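Local coordinates for protein xylose isomerase-like TIM barrel (Anabaena variabilis ATCC 29413, PDB 2QW5) that binds zinc and D-xylose in a TIM barrel and probably works as an isomerase, perhaps acting on sugars or sugar phosphates, at residues L166-L169 and G170-A173; V206-K209 and Q210-V213; V234-L237 and A238-G241. All coordinates share one frame; numbering follows the deposited sequence. Where two conformers were deposited one is given.

Three short-range contacts illustrate how position in a TIM barrel sets local chemistry. Interactions 1 and 3 each lie within one helix, 148-176 and 227-240, and are partly buried, with leucines inward and polar side chains outward. Interaction 2 is a mostly buried turn leading into strand 211-216, and it touches both of the others: a carboxylate of interaction 1 meets its backbone, while a lysine of its own reaches the end of the helix in interaction 3. In one conformer of Asp167, a water bridges two carboxylates in interaction 1; aromatic-amide packing marks interaction 3; backbone closure and two valines make interaction 2. Interactions 1 and 3 do not touch, their nearest atoms being about 11 Å apart.

Interaction 1 of 3, residues L166-L169 and G170-A173; sequences LDKL and GEYA
Gly170 meets Leu166 through the backbone alone, its N lying 2.8 Å from O of Leu166 one helical turn earlier. The carbonyl of this glycine packs in turn on CG of Gln210, in the turn that leads into strand 211-216.

Glu171 follows with a straighter bond, its N 3.0 Å from O of Asp167 and the N-H...O angle 166°. Extended beyond CG (chi2 171°), its side chain runs beside Lys168, both pointing the same way, and OE1 comes to 3.7 Å from the methylene CD of Lys168. The bends of the lysine chain at chi2 and chi4 leave NZ 4.5 Å from OE1 of Glu171, so the opposite charges are near but form no salt bridge. A water gives one hydrogen to OE2 of Glu171 at 2.7 Å and the other to OD1 of Asp167 at 3.1 Å, which may ease the nearness of two like charges; the bridge holds for one of the two conformers of Asp167 and is to that extent uncertain. In that conformer the same carboxylate also takes the backbone N-H groups of Lys207 and Ser208.

All this lies on helix 148-176, which links the fourth and fifth strands of the eight-stranded barrel in the usual beta-alpha-beta crossover.

Tyr172 bonds back to Lys168, N to O 3.1 Å, and its CB rests against that carbonyl and the one of Leu169. With CG opposite the backbone N (chi1 -176°) the ring leads off toward helix 101-120, touching Lys112 and hydrogen-bonding through OH to Asp116. Leu169 faces the same helix, among Leu108, Leu111 and Val115.

Ala173 closes the turn, its N 2.8 Å from O of Leu169, and its methyl packs on Leu180 of strand 179-182.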
loop_
_atom_site.group_PDB
_atom_site.type_symbol
_atom_site.label_atom_id
_atom_site.label_comp_id
_atom_site.label_asym_id
_atom_site.label_seq_id
_atom_site.Cartn_x
_atom_site.Cartn_y
_atom_site.Cartn_z
ATOM N N LEU A 166 13.340 -29.128 -4.089
ATOM C CA LEU A 166 14.756 -28.752 -4.077
ATOM C C LEU A 166 15.671 -29.984 -4.220
ATOM O O LEU A 166 16.732 -29.895 -4.864
ATOM C CB LEU A 166 15.122 -27.888 -2.842
ATOM C CG LEU A 166 14.878 -26.371 -2.938
ATOM C CD1 LEU A 166 15.819 -25.749 -4.000
ATOM C CD2 LEU A 166 13.480 -26.022 -3.279
ATOM N N ASP A 167 15.255 -31.125 -3.658
ATOM C CA ASP A 167 16.035 -32.364 -3.754
ATOM C C ASP A 167 16.115 -32.754 -5.246
ATOM O O ASP A 167 17.212 -33.029 -5.775
ATOM C CB ASP A 167 15.388 -33.485 -2.887
ATOM C CG ASP A 167 16.386 -34.241 -2.015
ATOM O OD1 ASP A 167 17.589 -34.314 -2.353
ATOM O OD2 ASP A 167 15.947 -34.768 -0.946
ATOM N N LYS A 168 14.963 -32.718 -5.935
ATOM C CA LYS A 168 14.887 -33.044 -7.374
ATOM C C LYS A 168 15.714 -32.066 -8.226
ATOM O O LYS A 168 16.442 -32.454 -9.163
ATOM C CB LYS A 168 13.437 -33.105 -7.885
ATOM C CG LYS A 168 12.644 -34.351 -7.443
ATOM C CD LYS A 168 13.213 -35.654 -8.034
ATOM C CE LYS A 168 12.425 -36.895 -7.612
ATOM N NZ LYS A 168 12.603 -37.201 -6.172
ATOM N N LEU A 169 15.652 -30.800 -7.865
ATOM C CA LEU A 169 16.483 -29.773 -8.544
ATOM C C LEU A 169 17.974 -30.045 -8.302
ATOM O O LEU A 169 18.776 -29.822 -9.199
ATOM C CB LEU A 169 16.121 -28.349 -8.046
ATOM C CG LEU A 169 16.830 -27.158 -8.745
ATOM C CD1 LEU A 169 16.356 -27.059 -10.183
ATOM C CD2 LEU A 169 16.562 -25.874 -7.995
ATOM N N GLY A 170 18.354 -30.509 -7.103
ATOM C CA GLY A 170 19.767 -30.860 -6.803
ATOM C C GLY A 170 20.282 -32.002 -7.694
ATOM O O GLY A 170 21.358 -31.930 -8.301
ATOM N N GLU A 171 19.490 -33.064 -7.796
ATOM C CA GLU A 171 19.820 -34.210 -8.694
ATOM C C GLU A 171 20.011 -33.758 -10.125
ATOM O O GLU A 171 20.970 -34.152 -10.759
ATOM C CB GLU A 171 18.735 -35.252 -8.646
ATOM C CG GLU A 171 18.705 -35.929 -7.283
ATOM C CD GLU A 171 17.505 -36.845 -7.072
ATOM O OE1 GLU A 171 16.666 -37.021 -7.984
ATOM O OE2 GLU A 171 17.389 -37.376 -5.954
ATOM N N TYR A 172 19.106 -32.915 -10.606
ATOM C CA TYR A 172 19.250 -32.282 -11.928
ATOM C C TYR A 172 20.504 -31.406 -12.049
ATOM O O TYR A 172 21.251 -31.579 -13.012
ATOM C CB TYR A 172 18.013 -31.479 -12.260
ATOM C CG TYR A 172 18.052 -30.869 -13.650
ATOM C CD1 TYR A 172 17.798 -31.660 -14.771
ATOM C CD2 TYR A 172 18.388 -29.526 -13.857
ATOM C CE1 TYR A 172 17.865 -31.131 -16.059
ATOM C CE2 TYR A 172 18.454 -28.990 -15.157
ATOM C CZ TYR A 172 18.168 -29.793 -16.246
ATOM O OH TYR A 172 18.213 -29.337 -17.540
ATOM N N ALA A 173 20.744 -30.490 -11.096
ATOM C CA ALA A 173 21.929 -29.596 -11.122
ATOM C C ALA A 173 23.288 -30.335 -11.076
ATOM O O ALA A 173 24.295 -29.888 -11.677
ATOM C CB ALA A 173 21.849 -28.562 -9.985
HETATM O O HOH W 1 18.914 -36.679 -3.794
#

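Interaction 2 of 3, residues V206-K209 and Q210-V213; sequences VKSK and QVGV
Val206 and Val211 meet at about a right angle, CG1 of Val206 standing 4.0 Å from CB of Val211. This apolar touch closes the buried side of a tight type I beta turn running from Ser208 to Val211. The turn is held by N of Val211, 3.1 Å from O of Ser208. That donor sits above the carbonyl plane, with a C=O...N angle of 119°, well away from the lone-pair direction. CB of Val211 lies 3.5 Å from the same oxygen, so backbone and side chain crowd round one atom.

A second, weaker closure comes from the serine hydroxyl. With OG opposite the backbone N and beside the carbonyl carbon (chi1 175°), it swings over the following peptide and reaches N of Gln210 at 3.2 Å. This weak bond, bent to 133°, makes an ST turn at the start of the beta turn. The oxygen also rests on Gln210 CB, 3.3 Å from Ser208 OG.

The solvent side is looser. Lys209 meets Gln210 there through little beyond its CB, and its folded chain runs off to give NZ to the carbonyl O of Gln240, at the end of helix 227-240.

Arg242 takes the carbonyls of Val206 and Val211 with its guanidinium group, tying the loop to the strand that follows it. Gln210 gives its NE2 to Val178 O and packs on helix 148-176, whereas Val211 touches Leu203 of helix 196-203 and Leu180 and Ile182 of strand 179-182, where strand 211-216 joins the barrel.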
loop_
_atom_site.group_PDB
_atom_site.type_symbol
_atom_site.label_atom_id
_atom_site.label_comp_id
_atom_site.label_asym_id
_atom_site.label_seq_id
_atom_site.Cartn_x
_atom_site.Cartn_y
_atom_site.Cartn_z
ATOM N N VAL A 206 16.634 -32.303 2.758
ATOM C CA VAL A 206 17.085 -32.372 1.371
ATOM C C VAL A 206 18.309 -33.313 1.293
ATOM O O VAL A 206 19.384 -32.997 1.797
ATOM C CB VAL A 206 17.427 -30.975 0.880
ATOM C CG1 VAL A 206 17.823 -30.984 -0.595
ATOM C CG2 VAL A 206 16.206 -30.042 1.092
ATOM N N LYS A 207 18.114 -34.499 0.718
ATOM C CA LYS A 207 19.183 -35.488 0.584
ATOM C C LYS A 207 20.377 -34.991 -0.237
ATOM O O LYS A 207 21.520 -35.197 0.149
ATOM C CB LYS A 207 18.646 -36.816 0.017
ATOM C CG LYS A 207 17.744 -37.596 1.002
ATOM N N SER A 208 20.095 -34.341 -1.355
ATOM C CA SER A 208 21.145 -33.840 -2.242
ATOM C C SER A 208 22.089 -32.740 -1.704
ATOM O O SER A 208 21.669 -31.592 -1.464
ATOM C CB SER A 208 20.536 -33.365 -3.540
ATOM O OG SER A 208 21.546 -32.783 -4.343
ATOM N N LYS A 209 23.383 -33.067 -1.614
ATOM C CA LYS A 209 24.417 -32.134 -1.179
ATOM C C LYS A 209 24.751 -31.095 -2.263
ATOM O O LYS A 209 25.465 -30.119 -2.011
ATOM C CB LYS A 209 25.707 -32.867 -0.782
ATOM C CG LYS A 209 25.598 -33.839 0.382
ATOM C CD LYS A 209 25.055 -33.237 1.686
ATOM C CE LYS A 209 25.254 -34.232 2.876
ATOM N NZ LYS A 209 26.725 -34.716 2.976
ATOM N N GLN A 210 24.252 -31.322 -3.477
ATOM C CA GLN A 210 24.355 -30.334 -4.570
ATOM C C GLN A 210 23.584 -29.053 -4.135
ATOM O O GLN A 210 23.845 -27.959 -4.658
ATOM C CB GLN A 210 23.745 -30.908 -5.853
ATOM C CG GLN A 210 24.162 -30.194 -7.144
ATOM C CD GLN A 210 25.648 -30.343 -7.496
ATOM O OE1 GLN A 210 26.368 -31.125 -6.878
ATOM N NE2 GLN A 210 26.098 -29.644 -8.556
ATOM N N VAL A 211 22.606 -29.230 -3.228
ATOM C CA VAL A 211 21.827 -28.139 -2.645
ATOM C C VAL A 211 22.511 -27.701 -1.350
ATOM O O VAL A 211 22.471 -28.384 -0.336
ATOM C CB VAL A 211 20.355 -28.518 -2.378
ATOM C CG1 VAL A 211 19.581 -27.298 -1.756
ATOM C CG2 VAL A 211 19.652 -29.016 -3.678
ATOM N N GLY A 212 23.160 -26.546 -1.402
ATOM C CA GLY A 212 23.861 -25.991 -0.252
ATOM C C GLY A 212 23.560 -24.529 -0.028
ATOM O O GLY A 212 22.421 -24.070 -0.241
ATOM N N VAL A 213 24.583 -23.799 0.417
ATOM C CA VAL A 213 24.377 -22.414 0.843
ATOM C C VAL A 213 25.367 -21.419 0.285
ATOM O O VAL A 213 26.485 -21.767 -0.078
ATOM C CB VAL A 213 24.438 -22.292 2.415
ATOM C CG1 VAL A 213 23.706 -23.430 3.074
ATOM C CG2 VAL A 213 25.834 -22.284 2.930
#

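Interaction 3 of 3, residues V234-L237 and A238-G241; sequences VEYL and AQQG
Tyr236 and Gln240 meet one turn apart, CG of the glutamine lying over a ring face, 3.8 Å from the centroid, in a CH-pi contact offset toward the rim. Tyr236 CG is anti to the backbone N (chi1 175°), and the Gln240 chain, bent at chi2 (-78°), brings its amide over the phenol end, the two planes 2° apart.

That amide is used at both ends. NE2 of Gln240 donates to OE1 of Gln239 at 2.8 Å, the acceptor lying near the amide plane. On the other side, OE1 of Gln240 accepts a water hydrogen at 2.8 Å, and the same water lies 3.3 Å from OH of Tyr236. Were Gln240 cut back to an alanine, the tyrosine face would probably lose its methylene cover, OE1 of Gln239 this donor, and the water one of its acceptors.

Beneath the side chains the helix satisfies its backbone: N of Ala238 reaches O of Val234 at 3.0 Å, N of Gln239 uses O of Glu235, and N of Gln240 takes O of Tyr236. Gly241 then leaves the helix with positive phi (71°) in a Schellman motif, its N 3.1 Å from O of Ala238.

Leu237 packs on Val213 of strand 211-216 and Ile200 of helix 196-203, which Tyr236 also touches, while Val234 and Ala238 pack on Val273 of helix 263-273, placing helix 227-240 between two neighbours.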
loop_
_atom_site.group_PDB
_atom_site.type_symbol
_atom_site.label_atom_id
_atom_site.label_comp_id
_atom_site.label_asym_id
_atom_site.label_seq_id
_atom_site.Cartn_x
_atom_site.Cartn_y
_atom_site.Cartn_z
ATOM N N VAL A 234 29.587 -22.589 10.099
ATOM C CA VAL A 234 30.568 -22.677 9.000
ATOM C C VAL A 234 31.264 -24.056 8.948
ATOM O O VAL A 234 31.302 -24.721 7.889
ATOM C CB VAL A 234 31.629 -21.517 9.025
ATOM C CG1 VAL A 234 32.740 -21.793 8.049
ATOM C CG2 VAL A 234 30.974 -20.197 8.705
ATOM N N GLU A 235 31.788 -24.493 10.088
ATOM C CA GLU A 235 32.446 -25.808 10.178
ATOM C C GLU A 235 31.482 -26.954 9.812
ATOM O O GLU A 235 31.872 -27.873 9.110
ATOM C CB GLU A 235 33.077 -26.003 11.574
ATOM C CG GLU A 235 34.229 -24.996 11.869
ATOM C CD GLU A 235 34.663 -24.891 13.367
ATOM O OE1 GLU A 235 33.970 -25.408 14.295
ATOM O OE2 GLU A 235 35.720 -24.256 13.597
ATOM N N TYR A 236 30.223 -26.868 10.247
ATOM C CA TYR A 236 29.217 -27.881 9.920
ATOM C C TYR A 236 28.943 -27.942 8.408
ATOM O O TYR A 236 28.893 -29.006 7.819
ATOM C CB TYR A 236 27.917 -27.614 10.683
ATOM C CG TYR A 236 26.802 -28.554 10.304
ATOM C CD1 TYR A 236 26.830 -29.882 10.718
ATOM C CD2 TYR A 236 25.732 -28.130 9.501
ATOM C CE1 TYR A 236 25.809 -30.759 10.366
ATOM C CE2 TYR A 236 24.700 -29.015 9.134
ATOM C CZ TYR A 236 24.752 -30.320 9.583
ATOM O OH TYR A 236 23.778 -31.213 9.243
ATOM N N LEU A 237 28.771 -26.778 7.784
ATOM C CA LEU A 237 28.480 -26.719 6.358
ATOM C C LEU A 237 29.594 -27.298 5.523
ATOM O O LEU A 237 29.315 -28.054 4.580
ATOM C CB LEU A 237 28.110 -25.281 5.922
ATOM C CG LEU A 237 26.709 -24.861 6.423
ATOM C CD1 LEU A 237 26.526 -23.360 6.337
ATOM C CD2 LEU A 237 25.556 -25.613 5.702
ATOM N N ALA A 238 30.833 -26.915 5.827
ATOM C CA ALA A 238 32.029 -27.414 5.104
ATOM C C ALA A 238 32.157 -28.945 5.275
ATOM O O ALA A 238 32.415 -29.649 4.299
ATOM C CB ALA A 238 33.277 -26.710 5.581
ATOM N N GLN A 239 31.926 -29.441 6.497
ATOM C CA GLN A 239 31.909 -30.894 6.776
ATOM C C GLN A 239 30.886 -31.609 5.890
ATOM O O GLN A 239 31.174 -32.671 5.352
ATOM C CB GLN A 239 31.595 -31.151 8.251
ATOM C CG GLN A 239 31.152 -32.591 8.655
ATOM C CD GLN A 239 30.027 -32.574 9.701
ATOM O OE1 GLN A 239 28.982 -33.212 9.507
ATOM N NE2 GLN A 239 30.215 -31.788 10.788
ATOM N N GLN A 240 29.702 -31.022 5.742
ATOM C CA GLN A 240 28.610 -31.593 4.951
ATOM C C GLN A 240 28.805 -31.440 3.453
ATOM O O GLN A 240 28.046 -32.011 2.680
ATOM C CB GLN A 240 27.287 -30.935 5.360
ATOM C CG GLN A 240 26.863 -31.260 6.779
ATOM C CD GLN A 240 26.264 -32.652 6.883
ATOM O OE1 GLN A 240 25.201 -32.923 6.321
ATOM N NE2 GLN A 240 26.925 -33.528 7.619
ATOM N N GLY A 241 29.798 -30.644 3.052
ATOM C CA GLY A 241 30.068 -30.328 1.669
ATOM C C GLY A 241 28.998 -29.418 1.092
ATOM O O GLY A 241 28.697 -29.534 -0.089
HETATM O O HOH W 2 23.681 -30.608 6.037
#